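Local coordinates for xylose isomerase-like TIM barrel domain-containing protein (Parabacteroides distasonis, PDB 4KW2) that is of unknown function but has a xylose isomerase-like TIM barrel, and so may act on a sugar or related substrate as an isomerase, at residues Leu69-Arg82 and Glu105-Gly117. Sequence-based numbering, arbitrary orientation.
Sequences LNYDLSDDNCALLR and EWDKFFAFAHKIG
Y71 lies along the side of helix 105-116 with its ring flat on K108. K108 CB sits over the ring centre, 3.6 Å from the centroid and 5° off the normal, a CH-pi contact. N70 OD1 stands over the opposite face of the same ring, while N70 ND2 hydrogen-bonds G219 O of the second subunit, a residue that Y71 also packs on. Y71 CG is wedged between its backbone N and carbonyl carbon (chi1 55°), and this turns the ring along the helix until OH reaches E105 CG at 3.5 Å. With an alanine here, the K108 chain would probably lose the ring it lies on, and a gap would be likely to open beside E105.

The F112 ring packs against the 69-73 loop and helix 75-82. Y71 CA and N70 O lie over one face of its ring, and I116 CG1 covers the other. L69 CD1 meets the ring edge, 3.7 Å from F112 CZ. C78 SG approaches obliquely, 3.9 Å from F112 CE1, as a sulfur-aromatic contact. I116 CD1 packs on C78 CB and L81 CD2.

Two polar links run across. R82 NH1 gives a weak, bent bond to K115 O (2.9 Å). One water donates to Y71 O and L73 O and weakly accepts from K115 NZ. S74 and G117 each finish their own helix: S74 OG caps helix 75-82 by accepting from N77 N, and G117 closes the other with a Schellman motif.

The helices cross at -50°. They are two successive outer helices of the (beta/alpha)8 barrel, with strand 91-98 between them in the chain, and F112, L69 and I116 all reach F95 of that strand.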
loop_
_atom_site.group_PDB
_atom_site.type_symbol
_atom_site.label_atom_id
_atom_site.label_comp_id
_atom_site.label_asym_id
_atom_site.label_seq_id
_atom_site.Cartn_x
_atom_site.Cartn_y
_atom_site.Cartn_z
ATOM N N LEU A 69 10.745 23.282 -5.115
ATOM C CA LEU A 69 11.778 22.701 -5.963
ATOM C C LEU A 69 11.201 22.421 -7.345
ATOM O O LEU A 69 10.243 21.662 -7.489
ATOM C CB LEU A 69 12.327 21.406 -5.363
ATOM C CG LEU A 69 13.469 20.719 -6.127
ATOM C CD1 LEU A 69 14.675 21.634 -6.285
ATOM C CD2 LEU A 69 13.879 19.433 -5.436
ATOM N N ASN A 70 11.780 23.051 -8.358
ATOM C CA ASN A 70 11.382 22.821 -9.731
ATOM C C ASN A 70 12.460 23.408 -10.608
ATOM O O ASN A 70 13.295 24.177 -10.131
ATOM C CB ASN A 70 10.030 23.478 -10.013
ATOM C CG ASN A 70 9.416 23.031 -11.329
ATOM O OD1 ASN A 70 9.790 22.002 -11.903
ATOM N ND2 ASN A 70 8.469 23.810 -11.815
ATOM N N TYR A 71 12.445 23.058 -11.888
ATOM C CA TYR A 71 13.520 23.448 -12.788
ATOM C C TYR A 71 13.506 24.931 -13.183
ATOM O O TYR A 71 14.387 25.381 -13.911
ATOM C CB TYR A 71 13.564 22.533 -14.023
ATOM C CG TYR A 71 12.278 22.404 -14.827
ATOM C CD1 TYR A 71 11.519 23.520 -15.171
ATOM C CD2 TYR A 71 11.852 21.160 -15.285
ATOM C CE1 TYR A 71 10.366 23.394 -15.919
ATOM C CE2 TYR A 71 10.699 21.027 -16.033
ATOM C CZ TYR A 71 9.963 22.148 -16.348
ATOM O OH TYR A 71 8.823 22.035 -17.105
ATOM N N ASP A 72 12.524 25.680 -12.686
ATOM C CA ASP A 72 12.394 27.110 -12.973
ATOM C C ASP A 72 13.091 28.015 -11.943
ATOM O O ASP A 72 12.949 29.236 -12.005
ATOM C CB ASP A 72 10.905 27.490 -13.071
ATOM C CG ASP A 72 10.154 27.316 -11.749
ATOM O OD1 ASP A 72 10.708 26.741 -10.787
ATOM O OD2 ASP A 72 8.992 27.750 -11.670
ATOM N N LEU A 73 13.828 27.438 -10.995
ATOM C CA LEU A 73 14.511 28.246 -9.978
ATOM C C LEU A 73 15.515 29.218 -10.598
ATOM O O LEU A 73 16.282 28.845 -11.480
ATOM C CB LEU A 73 15.246 27.358 -8.962
ATOM C CG LEU A 73 14.399 26.552 -7.984
ATOM C CD1 LEU A 73 15.297 25.666 -7.134
ATOM C CD2 LEU A 73 13.558 27.464 -7.104
ATOM N N SER A 74 15.518 30.457 -10.114
ATOM C CA SER A 74 16.471 31.466 -10.571
ATOM C C SER A 74 17.911 31.032 -10.316
ATOM O O SER A 74 18.173 30.180 -9.471
ATOM C CB SER A 74 16.224 32.792 -9.853
ATOM O OG SER A 74 16.540 32.687 -8.472
ATOM N N ASP A 75 18.841 31.641 -11.040
ATOM C CA ASP A 75 20.262 31.361 -10.850
ATOM C C ASP A 75 20.688 31.619 -9.406
ATOM O O ASP A 75 21.460 30.850 -8.841
ATOM C CB ASP A 75 21.112 32.200 -11.811
ATOM C CG ASP A 75 20.955 31.773 -13.267
ATOM O OD1 ASP A 75 20.731 30.570 -13.540
ATOM O OD2 ASP A 75 21.065 32.650 -14.147
ATOM N N ASP A 76 20.182 32.699 -8.817
ATOM C CA ASP A 76 20.436 33.013 -7.410
ATOM C C ASP A 76 19.966 31.897 -6.489
ATOM O O ASP A 76 20.701 31.471 -5.601
ATOM C CB ASP A 76 19.733 34.313 -7.008
ATOM C CG ASP A 76 20.452 35.551 -7.509
ATOM O OD1 ASP A 76 21.465 35.422 -8.229
ATOM O OD2 ASP A 76 20.000 36.666 -7.172
ATOM N N ASN A 77 18.737 31.434 -6.702
ATOM C CA ASN A 77 18.175 30.346 -5.907
ATOM C C ASN A 77 18.862 29.006 -6.155
ATOM O O ASN A 77 18.991 28.200 -5.230
ATOM C CB ASN A 77 16.666 30.225 -6.138
ATOM C CG ASN A 77 15.871 31.257 -5.350
ATOM O OD1 ASN A 77 16.327 31.768 -4.329
ATOM N ND2 ASN A 77 14.671 31.559 -5.822
ATOM N N CYS A 78 19.290 28.770 -7.395
ATOM C CA CYS A 78 20.115 27.597 -7.714
ATOM C C CYS A 78 21.442 27.619 -6.964
ATOM O O CYS A 78 21.889 26.592 -6.457
ATOM C CB CYS A 78 20.388 27.507 -9.216
ATOM S SG CYS A 78 18.982 26.925 -10.187
ATOM N N ALA A 79 22.069 28.790 -6.890
ATOM C CA ALA A 79 23.333 28.929 -6.171
ATOM C C ALA A 79 23.120 28.747 -4.673
ATOM O O ALA A 79 23.939 28.134 -3.989
ATOM C CB ALA A 79 23.977 30.281 -6.463
ATOM N N LEU A 80 22.008 29.272 -4.166
ATOM C CA LEU A 80 21.674 29.105 -2.758
ATOM C C LEU A 80 21.375 27.638 -2.434
ATOM O O LEU A 80 21.790 27.131 -1.390
ATOM C CB LEU A 80 20.488 29.990 -2.384
ATOM C CG LEU A 80 20.106 30.056 -0.905
ATOM C CD1 LEU A 80 21.300 30.382 -0.019
ATOM C CD2 LEU A 80 18.997 31.084 -0.711
ATOM N N LEU A 81 20.683 26.952 -3.336
ATOM C CA LEU A 81 20.380 25.536 -3.132
ATOM C C LEU A 81 21.670 24.711 -3.069
ATOM O O LEU A 81 21.819 23.859 -2.198
ATOM C CB LEU A 81 19.450 25.013 -4.237
ATOM C CG LEU A 81 18.946 23.571 -4.092
ATOM C CD1 LEU A 81 18.251 23.383 -2.756
ATOM C CD2 LEU A 81 18.016 23.211 -5.242
ATOM N N ARG A 82 22.604 24.982 -3.979
ATOM C CA ARG A 82 23.904 24.311 -3.951
ATOM C C ARG A 82 24.624 24.544 -2.621
ATOM O O ARG A 82 25.150 23.605 -2.020
ATOM C CB ARG A 82 24.788 24.767 -5.119
ATOM C CG ARG A 82 24.341 24.234 -6.476
ATOM C CD ARG A 82 25.443 24.352 -7.526
ATOM N NE ARG A 82 25.904 25.731 -7.681
ATOM C CZ ARG A 82 25.317 26.667 -8.435
ATOM N NH1 ARG A 82 24.215 26.409 -9.138
ATOM N NH2 ARG A 82 25.837 27.887 -8.478
ATOM N N GLU A 105 10.115 20.091 -21.378
ATOM C CA GLU A 105 10.238 19.698 -19.974
ATOM C C GLU A 105 11.518 18.903 -19.709
ATOM O O GLU A 105 12.246 19.187 -18.758
ATOM C CB GLU A 105 9.016 18.890 -19.533
ATOM C CG GLU A 105 7.735 19.717 -19.446
ATOM C CD GLU A 105 6.469 18.877 -19.429
ATOM O OE1 GLU A 105 6.529 17.676 -19.769
ATOM O OE2 GLU A 105 5.402 19.429 -19.078
ATOM N N TRP A 106 11.794 17.916 -20.553
ATOM C CA TRP A 106 13.005 17.118 -20.396
ATOM C C TRP A 106 14.221 18.019 -20.449
ATOM O O TRP A 106 15.081 17.954 -19.575
ATOM C CB TRP A 106 13.105 16.026 -21.464
ATOM C CG TRP A 106 12.182 14.877 -21.226
ATOM C CD1 TRP A 106 11.164 14.464 -22.030
ATOM C CD2 TRP A 106 12.186 13.992 -20.100
ATOM N NE1 TRP A 106 10.534 13.376 -21.480
ATOM C CE2 TRP A 106 11.143 13.065 -20.294
ATOM C CE3 TRP A 106 12.968 13.892 -18.947
ATOM C CZ2 TRP A 106 10.865 12.049 -19.383
ATOM C CZ3 TRP A 106 12.691 12.881 -18.041
ATOM C CH2 TRP A 106 11.649 11.974 -18.266
ATOM N N ASP A 107 14.269 18.879 -21.464
ATOM C CA ASP A 107 15.390 19.798 -21.648
ATOM C C ASP A 107 15.624 20.647 -20.403
ATOM O O ASP A 107 16.746 20.726 -19.901
ATOM C CB ASP A 107 15.147 20.699 -22.861
ATOM C CG ASP A 107 16.360 21.529 -23.218
ATOM O OD1 ASP A 107 17.418 20.940 -23.531
ATOM O OD2 ASP A 107 16.255 22.773 -23.188
ATOM N N LYS A 108 14.559 21.265 -19.899
ATOM C CA LYS A 108 14.646 22.107 -18.701
ATOM C C LYS A 108 15.080 21.319 -17.458
ATOM O O LYS A 108 15.836 21.825 -16.631
ATOM C CB LYS A 108 13.306 22.789 -18.430
ATOM C CG LYS A 108 12.928 23.874 -19.426
ATOM C CD LYS A 108 11.480 24.303 -19.208
ATOM C CE LYS A 108 10.997 25.292 -20.257
ATOM N NZ LYS A 108 11.300 26.701 -19.899
ATOM N N PHE A 109 14.595 20.086 -17.341
ATOM C CA PHE A 109 14.926 19.202 -16.222
ATOM C C PHE A 109 16.417 18.828 -16.199
ATOM O O PHE A 109 17.069 18.920 -15.151
ATOM C CB PHE A 109 14.044 17.954 -16.293
ATOM C CG PHE A 109 14.393 16.885 -15.294
ATOM C CD1 PHE A 109 14.123 17.054 -13.946
ATOM C CD2 PHE A 109 14.945 15.680 -15.715
ATOM C CE1 PHE A 109 14.429 16.055 -13.033
ATOM C CE2 PHE A 109 15.243 14.680 -14.810
ATOM C CZ PHE A 109 14.987 14.867 -13.467
ATOM N N PHE A 110 16.950 18.424 -17.352
ATOM C CA PHE A 110 18.374 18.097 -17.476
ATOM C C PHE A 110 19.273 19.315 -17.271
ATOM O O PHE A 110 20.340 19.203 -16.673
ATOM C CB PHE A 110 18.678 17.471 -18.840
ATOM C CG PHE A 110 18.490 15.981 -18.879
ATOM C CD1 PHE A 110 17.220 15.429 -18.986
ATOM C CD2 PHE A 110 19.582 15.131 -18.815
ATOM C CE1 PHE A 110 17.043 14.059 -19.021
ATOM C CE2 PHE A 110 19.413 13.757 -18.851
ATOM C CZ PHE A 110 18.141 13.221 -18.954
ATOM N N ALA A 111 18.856 20.470 -17.787
ATOM C CA ALA A 111 19.602 21.715 -17.579
ATOM C C ALA A 111 19.669 22.055 -16.094
ATOM O O ALA A 111 20.719 22.435 -15.585
ATOM C CB ALA A 111 18.962 22.863 -18.348
ATOM N N PHE A 112 18.540 21.912 -15.409
ATOM C CA PHE A 112 18.458 22.181 -13.975
ATOM C C PHE A 112 19.328 21.219 -13.163
ATOM O O PHE A 112 20.098 21.646 -12.311
ATOM C CB PHE A 112 17.010 22.093 -13.498
ATOM C CG PHE A 112 16.854 22.269 -12.020
ATOM C CD1 PHE A 112 17.015 23.517 -11.441
ATOM C CD2 PHE A 112 16.554 21.186 -11.202
ATOM C CE1 PHE A 112 16.871 23.687 -10.073
ATOM C CE2 PHE A 112 16.415 21.349 -9.834
ATOM C CZ PHE A 112 16.570 22.604 -9.270
ATOM N N ALA A 113 19.195 19.924 -13.431
ATOM C CA ALA A 113 20.029 18.915 -12.783
ATOM C C ALA A 113 21.510 19.268 -12.898
ATOM O O ALA A 113 22.250 19.206 -11.915
ATOM C CB ALA A 113 19.768 17.543 -13.382
ATOM N N HIS A 114 21.933 19.636 -14.100
ATOM C CA HIS A 114 23.318 20.024 -14.354
ATOM C C HIS A 114 23.696 21.282 -13.577
ATOM O O HIS A 114 24.770 21.359 -12.990
ATOM C CB HIS A 114 23.524 20.264 -15.848
ATOM C CG HIS A 114 24.895 20.753 -16.197
ATOM N ND1 HIS A 114 25.967 19.904 -16.363
ATOM C CD2 HIS A 114 25.368 22.004 -16.409
ATOM C CE1 HIS A 114 27.042 20.610 -16.662
ATOM N NE2 HIS A 114 26.707 21.886 -16.695
ATOM N N LYS A 115 22.801 22.262 -13.573
ATOM C CA LYS A 115 23.047 23.527 -12.894
ATOM C C LYS A 115 23.222 23.337 -11.382
ATOM O O LYS A 115 24.057 23.991 -10.765
ATOM C CB LYS A 115 21.905 24.509 -13.193
ATOM C CG LYS A 115 22.179 25.945 -12.772
ATOM C CD LYS A 115 21.437 26.960 -13.637
ATOM C CE LYS A 115 19.921 26.795 -13.580
ATOM N NZ LYS A 115 19.333 26.055 -14.737
ATOM N N ILE A 116 22.445 22.439 -10.789
ATOM C CA ILE A 116 22.542 22.166 -9.352
ATOM C C ILE A 116 23.721 21.235 -9.044
ATOM O O ILE A 116 24.211 21.191 -7.920
ATOM C CB ILE A 116 21.217 21.591 -8.806
ATOM C CG1 ILE A 116 20.092 22.617 -8.991
ATOM C CG2 ILE A 116 21.335 21.211 -7.335
ATOM C CD1 ILE A 116 20.345 23.956 -8.316
ATOM N N GLY A 117 24.174 20.501 -10.053
ATOM C CA GLY A 117 25.347 19.652 -9.914
ATOM C C GLY A 117 25.010 18.210 -9.611
ATOM O O GLY A 117 25.814 17.503 -9.025
HETATM O O HOH W 1 16.526 26.758 -13.173
#